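Local coordinates for protein fervidolysin (PDB 1R6V) that degrades keratin into peptides as a subtilisin-like serine protease, allowing its bacterium to grow on native feathers, at residues S599-F607 / Y663-Q671; A140-A151 / L430-Q438. The protein carries 1 engineered substitution. All coordinates share one frame; numbering follows the deposited sequence.

Contact 1: S599-F607 / Y663-Q671; sequences SLLSGQISF and YVWWTIFGQ
The carbonyl oxygen of Ile668 takes two donors: Gly603 N, 2.8 Å from Ile668 O and standing 47° out of its carbonyl plane, and the hydroxyl of Tyr17, which belongs to the inferred propeptide. The return bond, Ile668 N to Gly603 O at 2.9 Å, is almost straight. At the next hydrogen-bonded pair, Trp666 N donates to Ile605 O at 2.8 Å, and Ile605 N to Trp666 O. These antiparallel hydrogen-bonded pairs flank the non-hydrogen-bonded pair Gln604/Thr667 and set strand 666-669 beside strand 604-610 in one sheet of the second beta-sandwich domain. On the face of Gln604 and Thr667, Gln604 NE2 donates to Thr667 OG1 over 3.3 Å. The Gln604 side chain runs alongside that of Trp665, amide and indole planes steeply inclined; the indole NE1 is bonded to Ile526 O. The other face, turned to strand 619-627 of the opposing sheet, carries Ile605, Ile668 and Trp666. Trp666 CG, anti to the carbonyl carbon (chi1 -54°), brings the indole to Phe607, whose CE2 sits over one face in an offset stack, the centroids of the Phe607 and five-membered rings 4.2 Å apart and the planes at 28°. A water at the indole edge accepts from both Trp666 NE1 and Phe607 N. An alanine at Trp666 is likely to leave Phe607 without its stacking partner and this water without one donor. Ser606 OG donates to Val664 O at 2.8 Å.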
ATOM      1  N   SER A 599     -22.438 -23.225 -15.161  1.00 26.53           N
ATOM      2  CA  SER A 599     -21.761 -23.283 -13.870  1.00 26.88           C
ATOM      3  C   SER A 599     -20.375 -23.915 -13.878  1.00 26.40           C
ATOM      4  O   SER A 599     -19.584 -23.657 -12.978  1.00 25.75           O
ATOM      5  CB  SER A 599     -22.640 -24.015 -12.851  1.00 26.56           C
ATOM      6  OG  SER A 599     -23.798 -23.262 -12.535  1.00 27.85           O
ATOM      7  N   LEU A 600     -20.078 -24.734 -14.881  1.00 27.72           N
ATOM      8  CA  LEU A 600     -18.776 -25.395 -14.961  1.00 28.69           C
ATOM      9  C   LEU A 600     -17.704 -24.521 -15.600  1.00 28.83           C
ATOM     10  O   LEU A 600     -16.509 -24.796 -15.472  1.00 27.79           O
ATOM     11  CB  LEU A 600     -18.891 -26.704 -15.743  1.00 31.49           C
ATOM     12  CG  LEU A 600     -19.478 -27.929 -15.036  1.00 33.21           C
ATOM     13  CD1 LEU A 600     -20.905 -27.658 -14.558  1.00 35.95           C
ATOM     14  CD2 LEU A 600     -19.456 -29.094 -16.013  1.00 34.05           C
ATOM     15  N   LEU A 601     -18.130 -23.473 -16.291  1.00 27.61           N
ATOM     16  CA  LEU A 601     -17.193 -22.573 -16.933  1.00 27.70           C
ATOM     17  C   LEU A 601     -16.553 -21.677 -15.887  1.00 26.35           C
ATOM     18  O   LEU A 601     -17.174 -21.336 -14.876  1.00 25.11           O
ATOM     19  CB  LEU A 601     -17.900 -21.706 -17.983  1.00 29.00           C
ATOM     20  CG  LEU A 601     -18.383 -22.423 -19.246  1.00 30.54           C
ATOM     21  CD1 LEU A 601     -19.096 -21.443 -20.169  1.00 29.69           C
ATOM     22  CD2 LEU A 601     -17.193 -23.055 -19.946  1.00 31.80           C
ATOM     23  N   SER A 602     -15.310 -21.292 -16.146  1.00 26.49           N
ATOM     24  CA  SER A 602     -14.567 -20.425 -15.238  1.00 26.37           C
ATOM     25  C   SER A 602     -13.853 -19.343 -16.035  1.00 25.71           C
ATOM     26  O   SER A 602     -13.357 -19.600 -17.125  1.00 26.45           O
ATOM     27  CB  SER A 602     -13.527 -21.228 -14.446  1.00 27.39           C
ATOM     28  OG  SER A 602     -12.846 -20.381 -13.530  1.00 27.48           O
ATOM     29  N   GLY A 603     -13.785 -18.140 -15.480  1.00 24.17           N
ATOM     30  CA  GLY A 603     -13.117 -17.054 -16.171  1.00 23.77           C
ATOM     31  C   GLY A 603     -14.077 -15.916 -16.460  1.00 23.00           C
ATOM     32  O   GLY A 603     -14.937 -15.606 -15.642  1.00 22.74           O
ATOM     33  N   GLN A 604     -13.941 -15.294 -17.625  1.00 21.16           N
ATOM     34  CA  GLN A 604     -14.824 -14.192 -17.979  1.00 19.92           C
ATOM     35  C   GLN A 604     -15.356 -14.409 -19.385  1.00 19.72           C
ATOM     36  O   GLN A 604     -14.591 -14.604 -20.334  1.00 18.73           O
ATOM     37  CB  GLN A 604     -14.060 -12.876 -17.826  1.00 22.09           C
ATOM     38  CG  GLN A 604     -13.661 -12.682 -16.357  1.00 21.12           C
ATOM     39  CD  GLN A 604     -12.706 -11.535 -16.129  1.00 23.35           C
ATOM     40  OE1 GLN A 604     -11.759 -11.345 -16.890  1.00 25.12           O
ATOM     41  NE2 GLN A 604     -12.939 -10.770 -15.063  1.00 21.73           N
ATOM     42  N   ILE A 605     -16.680 -14.402 -19.506  1.00 17.64           N
ATOM     43  CA  ILE A 605     -17.320 -14.666 -20.786  1.00 18.27           C
ATOM     44  C   ILE A 605     -18.393 -13.664 -21.152  1.00 16.99           C
ATOM     45  O   ILE A 605     -18.803 -12.846 -20.329  1.00 15.96           O
ATOM     46  CB  ILE A 605     -17.985 -16.074 -20.789  1.00 18.92           C
ATOM     47  CG1 ILE A 605     -19.042 -16.158 -19.679  1.00 19.42           C
ATOM     48  CG2 ILE A 605     -16.928 -17.165 -20.608  1.00 20.21           C
ATOM     49  CD1 ILE A 605     -19.787 -17.499 -19.599  1.00 18.11           C
ATOM     50  N   SER A 606     -18.822 -13.736 -22.411  1.00 14.90           N
ATOM     51  CA  SER A 606     -19.904 -12.907 -22.930  1.00 16.06           C
ATOM     52  C   SER A 606     -20.841 -13.870 -23.665  1.00 16.68           C
ATOM     53  O   SER A 606     -20.431 -14.963 -24.076  1.00 16.56           O
ATOM     54  CB  SER A 606     -19.387 -11.825 -23.896  1.00 13.59           C
ATOM     55  OG  SER A 606     -18.544 -10.906 -23.215  1.00 14.01           O
ATOM     56  N   PHE A 607     -22.095 -13.457 -23.828  1.00 18.08           N
ATOM     57  CA  PHE A 607     -23.113 -14.290 -24.473  1.00 20.30           C
ATOM     58  C   PHE A 607     -23.545 -13.711 -25.804  1.00 18.45           C
ATOM     59  O   PHE A 607     -23.718 -12.511 -25.933  1.00 18.23           O
ATOM     60  CB  PHE A 607     -24.363 -14.404 -23.581  1.00 20.79           C
ATOM     61  CG  PHE A 607     -24.078 -14.848 -22.173  1.00 22.56           C
ATOM     62  CD1 PHE A 607     -23.349 -16.003 -21.934  1.00 24.28           C
ATOM     63  CD2 PHE A 607     -24.577 -14.130 -21.086  1.00 24.48           C
ATOM     64  CE1 PHE A 607     -23.117 -16.449 -20.637  1.00 25.33           C
ATOM     65  CE2 PHE A 607     -24.353 -14.564 -19.781  1.00 24.93           C
ATOM     66  CZ  PHE A 607     -23.619 -15.729 -19.558  1.00 26.76           C
ATOM     67  N   TYR A 663     -16.576  -6.497 -24.791  1.00 17.53           N
ATOM     68  CA  TYR A 663     -17.972  -6.525 -24.393  1.00 17.58           C
ATOM     69  C   TYR A 663     -18.113  -6.822 -22.915  1.00 18.25           C
ATOM     70  O   TYR A 663     -17.245  -7.458 -22.318  1.00 17.88           O
ATOM     71  CB  TYR A 663     -18.748  -7.585 -25.181  1.00 16.91           C
ATOM     72  CG  TYR A 663     -19.083  -7.154 -26.593  1.00 18.81           C
ATOM     73  CD1 TYR A 663     -18.216  -7.427 -27.647  1.00 20.19           C
ATOM     74  CD2 TYR A 663     -20.245  -6.427 -26.858  1.00 20.01           C
ATOM     75  CE1 TYR A 663     -18.496  -6.983 -28.935  1.00 21.84           C
ATOM     76  CE2 TYR A 663     -20.535  -5.977 -28.143  1.00 20.29           C
ATOM     77  CZ  TYR A 663     -19.652  -6.261 -29.173  1.00 23.21           C
ATOM     78  OH  TYR A 663     -19.918  -5.811 -30.444  1.00 26.35           O
ATOM     79  N   VAL A 664     -19.211  -6.336 -22.342  1.00 16.09           N
ATOM     80  CA  VAL A 664     -19.531  -6.574 -20.940  1.00 16.35           C
ATOM     81  C   VAL A 664     -19.340  -8.071 -20.718  1.00 15.63           C
ATOM     82  O   VAL A 664     -19.707  -8.903 -21.565  1.00 15.80           O
ATOM     83  CB  VAL A 664     -21.001  -6.152 -20.649  1.00 15.75           C
ATOM     84  CG1 VAL A 664     -21.504  -6.796 -19.379  1.00 17.69           C
ATOM     85  CG2 VAL A 664     -21.074  -4.625 -20.510  1.00 16.86           C
ATOM     86  N   TRP A 665     -18.739  -8.419 -19.587  1.00 14.80           N
ATOM     87  CA  TRP A 665     -18.487  -9.818 -19.296  1.00 14.84           C
ATOM     88  C   TRP A 665     -19.073 -10.276 -17.976  1.00 13.12           C
ATOM     89  O   TRP A 665     -19.484  -9.458 -17.155  1.00 14.72           O
ATOM     90  CB  TRP A 665     -16.982 -10.095 -19.315  1.00 14.88           C
ATOM     91  CG  TRP A 665     -16.218  -9.366 -18.244  1.00 17.61           C
ATOM     92  CD1 TRP A 665     -15.947  -9.810 -16.972  1.00 17.70           C
ATOM     93  CD2 TRP A 665     -15.630  -8.065 -18.347  1.00 19.17           C
ATOM     94  NE1 TRP A 665     -15.229  -8.862 -16.283  1.00 17.62           N
ATOM     95  CE2 TRP A 665     -15.018  -7.781 -17.102  1.00 18.93           C
ATOM     96  CE3 TRP A 665     -15.558  -7.110 -19.374  1.00 20.24           C
ATOM     97  CZ2 TRP A 665     -14.338  -6.578 -16.851  1.00 19.82           C
ATOM     98  CZ3 TRP A 665     -14.880  -5.909 -19.126  1.00 21.51           C
ATOM     99  CH2 TRP A 665     -14.279  -5.657 -17.872  1.00 21.29           C
ATOM    100  N   TRP A 666     -19.115 -11.595 -17.816  1.00 14.48           N
ATOM    101  CA  TRP A 666     -19.631 -12.253 -16.612  1.00 14.51           C
ATOM    102  C   TRP A 666     -18.428 -12.972 -16.010  1.00 14.99           C
ATOM    103  O   TRP A 666     -17.748 -13.745 -16.692  1.00 16.22           O
ATOM    104  CB  TRP A 666     -20.723 -13.256 -16.994  1.00 15.60           C
ATOM    105  CG  TRP A 666     -21.797 -12.616 -17.816  1.00 16.66           C
ATOM    106  CD1 TRP A 666     -21.782 -12.413 -19.163  1.00 17.30           C
ATOM    107  CD2 TRP A 666     -22.994 -11.997 -17.326  1.00 16.97           C
ATOM    108  NE1 TRP A 666     -22.891 -11.699 -19.545  1.00 17.85           N
ATOM    109  CE2 TRP A 666     -23.653 -11.429 -18.438  1.00 16.96           C
ATOM    110  CE3 TRP A 666     -23.568 -11.863 -16.053  1.00 17.45           C
ATOM    111  CZ2 TRP A 666     -24.861 -10.737 -18.321  1.00 16.08           C
ATOM    112  CZ3 TRP A 666     -24.769 -11.173 -15.935  1.00 18.34           C
ATOM    113  CH2 TRP A 666     -25.402 -10.618 -17.067  1.00 16.35           C
ATOM    114  N   THR A 667     -18.179 -12.705 -14.736  1.00 16.09           N
ATOM    115  CA  THR A 667     -17.033 -13.268 -14.031  1.00 16.60           C
ATOM    116  C   THR A 667     -17.445 -14.472 -13.187  1.00 17.61           C
ATOM    117  O   THR A 667     -18.244 -14.340 -12.265  1.00 16.76           O
ATOM    118  CB  THR A 667     -16.391 -12.166 -13.156  1.00 15.22           C
ATOM    119  OG1 THR A 667     -16.018 -11.061 -13.992  1.00 16.95           O
ATOM    120  CG2 THR A 667     -15.136 -12.677 -12.456  1.00 15.70           C
ATOM    121  N   ILE A 668     -16.898 -15.634 -13.525  1.00 17.73           N
ATOM    122  CA  ILE A 668     -17.217 -16.873 -12.824  1.00 21.38           C
ATOM    123  C   ILE A 668     -15.963 -17.678 -12.483  1.00 22.04           C
ATOM    124  O   ILE A 668     -14.875 -17.432 -13.022  1.00 21.17           O
ATOM    125  CB  ILE A 668     -18.192 -17.748 -13.647  1.00 23.87           C
ATOM    126  CG1 ILE A 668     -17.587 -18.097 -15.008  1.00 26.38           C
ATOM    127  CG2 ILE A 668     -19.517 -17.020 -13.795  1.00 23.38           C
ATOM    128  CD1 ILE A 668     -17.624 -16.983 -16.006  1.00 30.89           C
ATOM    129  N   PHE A 669     -16.126 -18.653 -11.593  1.00 21.87           N
ATOM    130  CA  PHE A 669     -14.995 -19.449 -11.134  1.00 23.43           C
ATOM    131  C   PHE A 669     -15.129 -20.962 -11.284  1.00 25.08           C
ATOM    132  O   PHE A 669     -14.252 -21.714 -10.861  1.00 25.15           O
ATOM    133  CB  PHE A 669     -14.715 -19.068  -9.676  1.00 23.25           C
ATOM    134  CG  PHE A 669     -14.638 -17.579  -9.462  1.00 20.80           C
ATOM    135  CD1 PHE A 669     -15.769 -16.851  -9.120  1.00 20.55           C
ATOM    136  CD2 PHE A 669     -13.452 -16.895  -9.702  1.00 20.92           C
ATOM    137  CE1 PHE A 669     -15.731 -15.455  -9.031  1.00 21.57           C
ATOM    138  CE2 PHE A 669     -13.399 -15.498  -9.616  1.00 19.63           C
ATOM    139  CZ  PHE A 669     -14.539 -14.776  -9.281  1.00 20.98           C
ATOM    140  N   GLY A 670     -16.219 -21.404 -11.899  1.00 24.74           N
ATOM    141  CA  GLY A 670     -16.409 -22.822 -12.102  1.00 26.38           C
ATOM    142  C   GLY A 670     -16.877 -23.568 -10.868  1.00 26.65           C
ATOM    143  O   GLY A 670     -17.342 -22.975  -9.903  1.00 23.82           O
ATOM    144  N   GLN A 671     -16.752 -24.886 -10.908  1.00 29.97           N
ATOM    145  CA  GLN A 671     -17.177 -25.705  -9.791  1.00 33.01           C
ATOM    146  C   GLN A 671     -16.128 -26.778  -9.539  1.00 33.42           C
ATOM    147  O   GLN A 671     -16.135 -27.417  -8.488  1.00 34.99           O
ATOM    148  CB  GLN A 671     -18.531 -26.347 -10.115  1.00 35.42           C
ATOM    149  CG  GLN A 671     -19.356 -26.745  -8.904  1.00 39.47           C
ATOM    150  CD  GLN A 671     -20.129 -25.586  -8.299  1.00 40.17           C
ATOM    151  OE1 GLN A 671     -20.755 -25.730  -7.250  1.00 42.53           O
ATOM    152  NE2 GLN A 671     -20.098 -24.436  -8.961  1.00 40.36           N
TER
HETATM  153  O   HOH W   1     -14.504 -25.622 -13.166  1.00 43.60           O
HETATM  154  O   HOH W   2     -22.968 -11.240 -22.517  1.00 14.93           O

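Contact 2: A140-A151 / L430-Q438; sequences AIGVTQQLWEEA and LVKLDAALQ
Leu147 and Leu437 meet tip to tip between two short helices, 145-150 and 433-438. The helix axes diverge by only 29° but stay 11.3 Å apart, so the long side chains must bridge the distance. From its CB, which points toward the second segment, Leu147 extends with CG anti to the backbone N (chi1 -176°), and this CG meets Leu437 CD2 at 3.7 Å. The branch then divides. The Leu147 and Asp434 side chains cross at about a right angle, Leu147 CD1 touching Asp434 CA at 3.6 Å, while Leu147 CD2 packs on Leu433 CD1 at 3.7 Å.

The hydrogen bonds lie at the other end of the contact, at the helix ends. Gly142 leaves helix 136-140 in a Schellman motif with positive phi, and a side chain there would collide with Asp434 CG. Lys432 holds the N-cap position of helix 433-438. Just beyond it Leu433 N, in the first turn, donates to Ile141 O at 2.8 Å in the carbonyl plane. The bent Lys432 chain brings NZ to Ala140 O at 2.6 Å. A water donates to both Gly142 O and Asp434 OD2. Beside these bonds Ile141 CG2 lies against Val431 CG1; Val431 O is buried here without a polar partner.

Leu433 and Ala151 also rest on helix 380-397, which carries the inferred charge-relay residue Ser381 at its start; Lys397, at its other end, forms a salt bridge with Glu150 OE2. Val431 wedges between strand 338-343 and helix 403-413.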
ATOM      1  N   ALA A 140      12.271   8.500  28.921  1.00 12.35           N
ATOM      2  CA  ALA A 140      11.112   7.635  28.878  1.00 12.01           C
ATOM      3  C   ALA A 140      11.386   6.275  28.245  1.00 13.71           C
ATOM      4  O   ALA A 140      10.825   5.274  28.682  1.00 13.85           O
ATOM      5  CB  ALA A 140       9.979   8.322  28.148  1.00 12.27           C
ATOM      6  N   ILE A 141      12.225   6.231  27.217  1.00 14.14           N
ATOM      7  CA  ILE A 141      12.496   4.943  26.585  1.00 13.72           C
ATOM      8  C   ILE A 141      13.628   4.168  27.246  1.00 16.21           C
ATOM      9  O   ILE A 141      13.975   3.078  26.801  1.00 15.05           O
ATOM     10  CB  ILE A 141      12.752   5.080  25.046  1.00 14.79           C
ATOM     11  CG1 ILE A 141      13.985   5.947  24.761  1.00 14.14           C
ATOM     12  CG2 ILE A 141      11.491   5.646  24.385  1.00 16.23           C
ATOM     13  CD1 ILE A 141      14.375   6.036  23.266  1.00 18.14           C
ATOM     14  N   GLY A 142      14.197   4.722  28.312  1.00 16.19           N
ATOM     15  CA  GLY A 142      15.259   4.024  29.031  1.00 17.96           C
ATOM     16  C   GLY A 142      16.689   4.204  28.563  1.00 18.29           C
ATOM     17  O   GLY A 142      17.560   3.397  28.887  1.00 17.54           O
ATOM     18  N   VAL A 143      16.954   5.259  27.803  1.00 17.96           N
ATOM     19  CA  VAL A 143      18.303   5.503  27.335  1.00 18.70           C
ATOM     20  C   VAL A 143      19.208   5.967  28.482  1.00 18.81           C
ATOM     21  O   VAL A 143      18.785   6.737  29.340  1.00 18.79           O
ATOM     22  CB  VAL A 143      18.320   6.608  26.250  1.00 20.00           C
ATOM     23  CG1 VAL A 143      19.747   7.042  25.971  1.00 20.06           C
ATOM     24  CG2 VAL A 143      17.640   6.115  24.985  1.00 20.28           C
ATOM     25  N   THR A 144      20.439   5.468  28.519  1.00 20.46           N
ATOM     26  CA  THR A 144      21.403   5.924  29.514  1.00 22.78           C
ATOM     27  C   THR A 144      22.755   5.879  28.821  1.00 23.44           C
ATOM     28  O   THR A 144      22.921   5.180  27.814  1.00 22.76           O
ATOM     29  CB  THR A 144      21.447   5.047  30.806  1.00 24.21           C
ATOM     30  OG1 THR A 144      21.972   3.750  30.504  1.00 24.39           O
ATOM     31  CG2 THR A 144      20.061   4.919  31.416  1.00 25.31           C
ATOM     32  N   GLN A 145      23.717   6.640  29.323  1.00 23.35           N
ATOM     33  CA  GLN A 145      25.034   6.621  28.700  1.00 24.39           C
ATOM     34  C   GLN A 145      25.628   5.223  28.819  1.00 24.10           C
ATOM     35  O   GLN A 145      26.306   4.746  27.911  1.00 25.28           O
ATOM     36  CB  GLN A 145      25.956   7.659  29.344  1.00 25.73           C
ATOM     37  CG  GLN A 145      25.533   9.098  29.046  1.00 26.49           C
ATOM     38  CD  GLN A 145      26.638  10.106  29.318  1.00 28.29           C
ATOM     39  OE1 GLN A 145      27.679  10.087  28.663  1.00 29.43           O
ATOM     40  NE2 GLN A 145      26.413  10.991  30.282  1.00 27.38           N
ATOM     41  N   GLN A 146      25.355   4.555  29.932  1.00 25.31           N
ATOM     42  CA  GLN A 146      25.867   3.210  30.129  1.00 25.89           C
ATOM     43  C   GLN A 146      25.328   2.287  29.044  1.00 25.34           C
ATOM     44  O   GLN A 146      26.058   1.444  28.510  1.00 25.20           O
ATOM     45  CB  GLN A 146      25.461   2.690  31.507  1.00 30.27           C
ATOM     46  CG  GLN A 146      26.142   1.392  31.896  1.00 35.60           C
ATOM     47  CD  GLN A 146      25.841   0.992  33.328  1.00 39.08           C
ATOM     48  OE1 GLN A 146      26.030   1.784  34.255  1.00 41.08           O
ATOM     49  NE2 GLN A 146      25.374  -0.241  33.520  1.00 39.07           N
ATOM     50  N   LEU A 147      24.051   2.450  28.709  1.00 22.81           N
ATOM     51  CA  LEU A 147      23.438   1.620  27.680  1.00 21.37           C
ATOM     52  C   LEU A 147      24.144   1.820  26.344  1.00 20.36           C
ATOM     53  O   LEU A 147      24.380   0.855  25.623  1.00 20.70           O
ATOM     54  CB  LEU A 147      21.943   1.933  27.543  1.00 21.45           C
ATOM     55  CG  LEU A 147      21.118   1.088  26.565  1.00 22.38           C
ATOM     56  CD1 LEU A 147      19.671   1.013  27.052  1.00 20.96           C
ATOM     57  CD2 LEU A 147      21.184   1.697  25.155  1.00 21.17           C
ATOM     58  N   TRP A 148      24.481   3.066  26.009  1.00 19.46           N
ATOM     59  CA  TRP A 148      25.172   3.330  24.750  1.00 20.10           C
ATOM     60  C   TRP A 148      26.540   2.677  24.703  1.00 21.55           C
ATOM     61  O   TRP A 148      27.075   2.426  23.622  1.00 20.87           O
ATOM     62  CB  TRP A 148      25.336   4.829  24.497  1.00 19.61           C
ATOM     63  CG  TRP A 148      24.082   5.498  24.068  1.00 18.13           C
ATOM     64  CD1 TRP A 148      23.075   4.962  23.303  1.00 16.83           C
ATOM     65  CD2 TRP A 148      23.717   6.859  24.323  1.00 18.71           C
ATOM     66  NE1 TRP A 148      22.106   5.917  23.072  1.00 16.01           N
ATOM     67  CE2 TRP A 148      22.475   7.083  23.683  1.00 16.77           C
ATOM     68  CE3 TRP A 148      24.320   7.909  25.032  1.00 19.33           C
ATOM     69  CZ2 TRP A 148      21.821   8.329  23.732  1.00 18.07           C
ATOM     70  CZ3 TRP A 148      23.665   9.154  25.080  1.00 20.51           C
ATOM     71  CH2 TRP A 148      22.429   9.346  24.431  1.00 19.12           C
ATOM     72  N   GLU A 149      27.114   2.406  25.871  1.00 22.71           N
ATOM     73  CA  GLU A 149      28.415   1.752  25.905  1.00 24.63           C
ATOM     74  C   GLU A 149      28.303   0.342  25.346  1.00 25.01           C
ATOM     75  O   GLU A 149      29.270  -0.203  24.801  1.00 26.80           O
ATOM     76  CB  GLU A 149      28.963   1.693  27.329  1.00 28.16           C
ATOM     77  CG  GLU A 149      29.241   3.051  27.938  1.00 34.95           C
ATOM     78  CD  GLU A 149      30.121   2.942  29.161  1.00 38.27           C
ATOM     79  OE1 GLU A 149      31.300   2.565  28.996  1.00 41.90           O
ATOM     80  OE2 GLU A 149      29.640   3.219  30.283  1.00 41.39           O
ATOM     81  N   GLU A 150      27.125  -0.258  25.479  1.00 23.23           N
ATOM     82  CA  GLU A 150      26.916  -1.608  24.955  1.00 22.31           C
ATOM     83  C   GLU A 150      26.509  -1.560  23.479  1.00 21.74           C
ATOM     84  O   GLU A 150      27.026  -2.317  22.652  1.00 21.54           O
ATOM     85  CB  GLU A 150      25.847  -2.357  25.771  1.00 22.53           C
ATOM     86  CG  GLU A 150      25.387  -3.659  25.108  1.00 23.21           C
ATOM     87  CD  GLU A 150      24.391  -4.459  25.927  1.00 23.20           C
ATOM     88  OE1 GLU A 150      23.724  -3.896  26.817  1.00 23.95           O
ATOM     89  OE2 GLU A 150      24.258  -5.670  25.661  1.00 23.54           O
ATOM     90  N   ALA A 151      25.586  -0.659  23.156  1.00 19.82           N
ATOM     91  CA  ALA A 151      25.091  -0.512  21.786  1.00 17.51           C
ATOM     92  C   ALA A 151      24.560   0.910  21.566  1.00 16.35           C
ATOM     93  O   ALA A 151      23.880   1.452  22.430  1.00 16.13           O
ATOM     94  CB  ALA A 151      23.980  -1.525  21.533  1.00 17.47           C
ATOM     95  N   LEU A 430       4.517   1.574  25.758  1.00 14.61           N
ATOM     96  CA  LEU A 430       5.664   2.439  25.530  1.00 14.53           C
ATOM     97  C   LEU A 430       6.901   1.633  25.145  1.00 14.65           C
ATOM     98  O   LEU A 430       7.292   0.706  25.856  1.00 13.79           O
ATOM     99  CB  LEU A 430       5.967   3.227  26.801  1.00 15.02           C
ATOM    100  CG  LEU A 430       7.296   3.976  26.871  1.00 13.80           C
ATOM    101  CD1 LEU A 430       7.306   5.117  25.826  1.00 14.39           C
ATOM    102  CD2 LEU A 430       7.487   4.549  28.288  1.00 15.48           C
ATOM    103  N   VAL A 431       7.537   1.994  24.031  1.00 14.46           N
ATOM    104  CA  VAL A 431       8.743   1.282  23.618  1.00 13.25           C
ATOM    105  C   VAL A 431       9.830   1.494  24.688  1.00 14.47           C
ATOM    106  O   VAL A 431      10.005   2.596  25.209  1.00 13.12           O
ATOM    107  CB  VAL A 431       9.238   1.792  22.221  1.00 13.11           C
ATOM    108  CG1 VAL A 431       9.729   3.233  22.322  1.00 14.27           C
ATOM    109  CG2 VAL A 431      10.343   0.873  21.681  1.00 14.23           C
ATOM    110  N   LYS A 432      10.555   0.427  25.016  1.00 15.18           N
ATOM    111  CA  LYS A 432      11.609   0.485  26.016  1.00 15.96           C
ATOM    112  C   LYS A 432      12.912  -0.075  25.460  1.00 15.12           C
ATOM    113  O   LYS A 432      13.061  -1.291  25.286  1.00 15.55           O
ATOM    114  CB  LYS A 432      11.185  -0.297  27.263  1.00 17.12           C
ATOM    115  CG  LYS A 432      10.174   0.450  28.126  1.00 19.90           C
ATOM    116  CD  LYS A 432      10.878   1.606  28.804  1.00 21.46           C
ATOM    117  CE  LYS A 432      10.024   2.222  29.879  1.00 26.32           C
ATOM    118  NZ  LYS A 432      10.755   3.360  30.492  1.00 24.99           N
ATOM    119  N   LEU A 433      13.848   0.823  25.187  1.00 14.32           N
ATOM    120  CA  LEU A 433      15.143   0.434  24.632  1.00 16.41           C
ATOM    121  C   LEU A 433      15.928  -0.422  25.617  1.00 16.18           C
ATOM    122  O   LEU A 433      16.551  -1.413  25.230  1.00 16.58           O
ATOM    123  CB  LEU A 433      15.982   1.676  24.292  1.00 16.39           C
ATOM    124  CG  LEU A 433      17.023   1.643  23.159  1.00 24.53           C
ATOM    125  CD1 LEU A 433      18.097   2.670  23.464  1.00 20.38           C
ATOM    126  CD2 LEU A 433      17.624   0.273  22.970  1.00 22.76           C
ATOM    127  N   ASP A 434      15.904  -0.055  26.892  1.00 15.82           N
ATOM    128  CA  ASP A 434      16.672  -0.834  27.844  1.00 17.09           C
ATOM    129  C   ASP A 434      16.181  -2.275  27.954  1.00 17.30           C
ATOM    130  O   ASP A 434      16.996  -3.204  27.912  1.00 17.64           O
ATOM    131  CB  ASP A 434      16.757  -0.137  29.224  1.00 17.95           C
ATOM    132  CG  ASP A 434      15.398   0.218  29.830  1.00 19.57           C
ATOM    133  OD1 ASP A 434      14.347  -0.013  29.202  1.00 18.30           O
ATOM    134  OD2 ASP A 434      15.391   0.754  30.969  1.00 19.94           O
ATOM    135  N   ALA A 435      14.869  -2.471  28.067  1.00 15.21           N
ATOM    136  CA  ALA A 435      14.314  -3.820  28.158  1.00 16.12           C
ATOM    137  C   ALA A 435      14.502  -4.567  26.837  1.00 15.87           C
ATOM    138  O   ALA A 435      14.824  -5.762  26.817  1.00 15.72           O
ATOM    139  CB  ALA A 435      12.823  -3.768  28.531  1.00 13.87           C
ATOM    140  N   ALA A 436      14.319  -3.868  25.721  1.00 15.01           N
ATOM    141  CA  ALA A 436      14.484  -4.522  24.422  1.00 14.64           C
ATOM    142  C   ALA A 436      15.921  -4.983  24.202  1.00 15.75           C
ATOM    143  O   ALA A 436      16.165  -6.093  23.716  1.00 14.56           O
ATOM    144  CB  ALA A 436      14.067  -3.570  23.292  1.00 15.27           C
ATOM    145  N   LEU A 437      16.879  -4.142  24.579  1.00 15.46           N
ATOM    146  CA  LEU A 437      18.281  -4.475  24.364  1.00 17.36           C
ATOM    147  C   LEU A 437      18.715  -5.703  25.166  1.00 18.73           C
ATOM    148  O   LEU A 437      19.642  -6.413  24.767  1.00 19.52           O
ATOM    149  CB  LEU A 437      19.169  -3.271  24.703  1.00 16.71           C
ATOM    150  CG  LEU A 437      20.628  -3.323  24.246  1.00 18.68           C
ATOM    151  CD1 LEU A 437      20.704  -3.452  22.732  1.00 19.22           C
ATOM    152  CD2 LEU A 437      21.319  -2.064  24.711  1.00 20.53           C
ATOM    153  N   GLN A 438      18.052  -5.946  26.289  1.00 20.45           N
ATOM    154  CA  GLN A 438      18.373  -7.103  27.120  1.00 22.98           C
ATOM    155  C   GLN A 438      18.088  -8.385  26.364  1.00 23.40           C
ATOM    156  O   GLN A 438      18.772  -9.397  26.543  1.00 24.62           O
ATOM    157  CB  GLN A 438      17.560  -7.086  28.414  1.00 25.66           C
ATOM    158  CG  GLN A 438      17.998  -5.996  29.372  1.00 32.24           C
ATOM    159  CD  GLN A 438      17.346  -6.122  30.725  1.00 35.14           C
ATOM    160  OE1 GLN A 438      17.365  -7.190  31.332  1.00 37.17           O
ATOM    161  NE2 GLN A 438      16.768  -5.031  31.211  1.00 38.76           N
TER
HETATM  162  O   HOH W   3      17.490   2.186  31.589  1.00 33.10           O

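Overall arrangement
Following the chain from the N terminus, contact 2 opens at 140-151 and closes at 430-438, across 278 intervening residues. That loop contains most of the subtilisin-like catalytic domain, including the inferred charge-relay positions Asp162, Ala200 (an engineered substitution) and Ser381, so contact 2 brings together an early and a late part of the protease fold. Contact 1 opens only afterwards, at 599-607, and closes at 663-671, the C-terminal end, around 55 residues that include strands but no helix. The two loops are therefore in series, neither enclosing nor crossing the other. Their centres are about 59 Å apart, on opposite sides of the chain's centre, consistent with each contact tying together a different part, the protease fold or the second beta-sandwich domain.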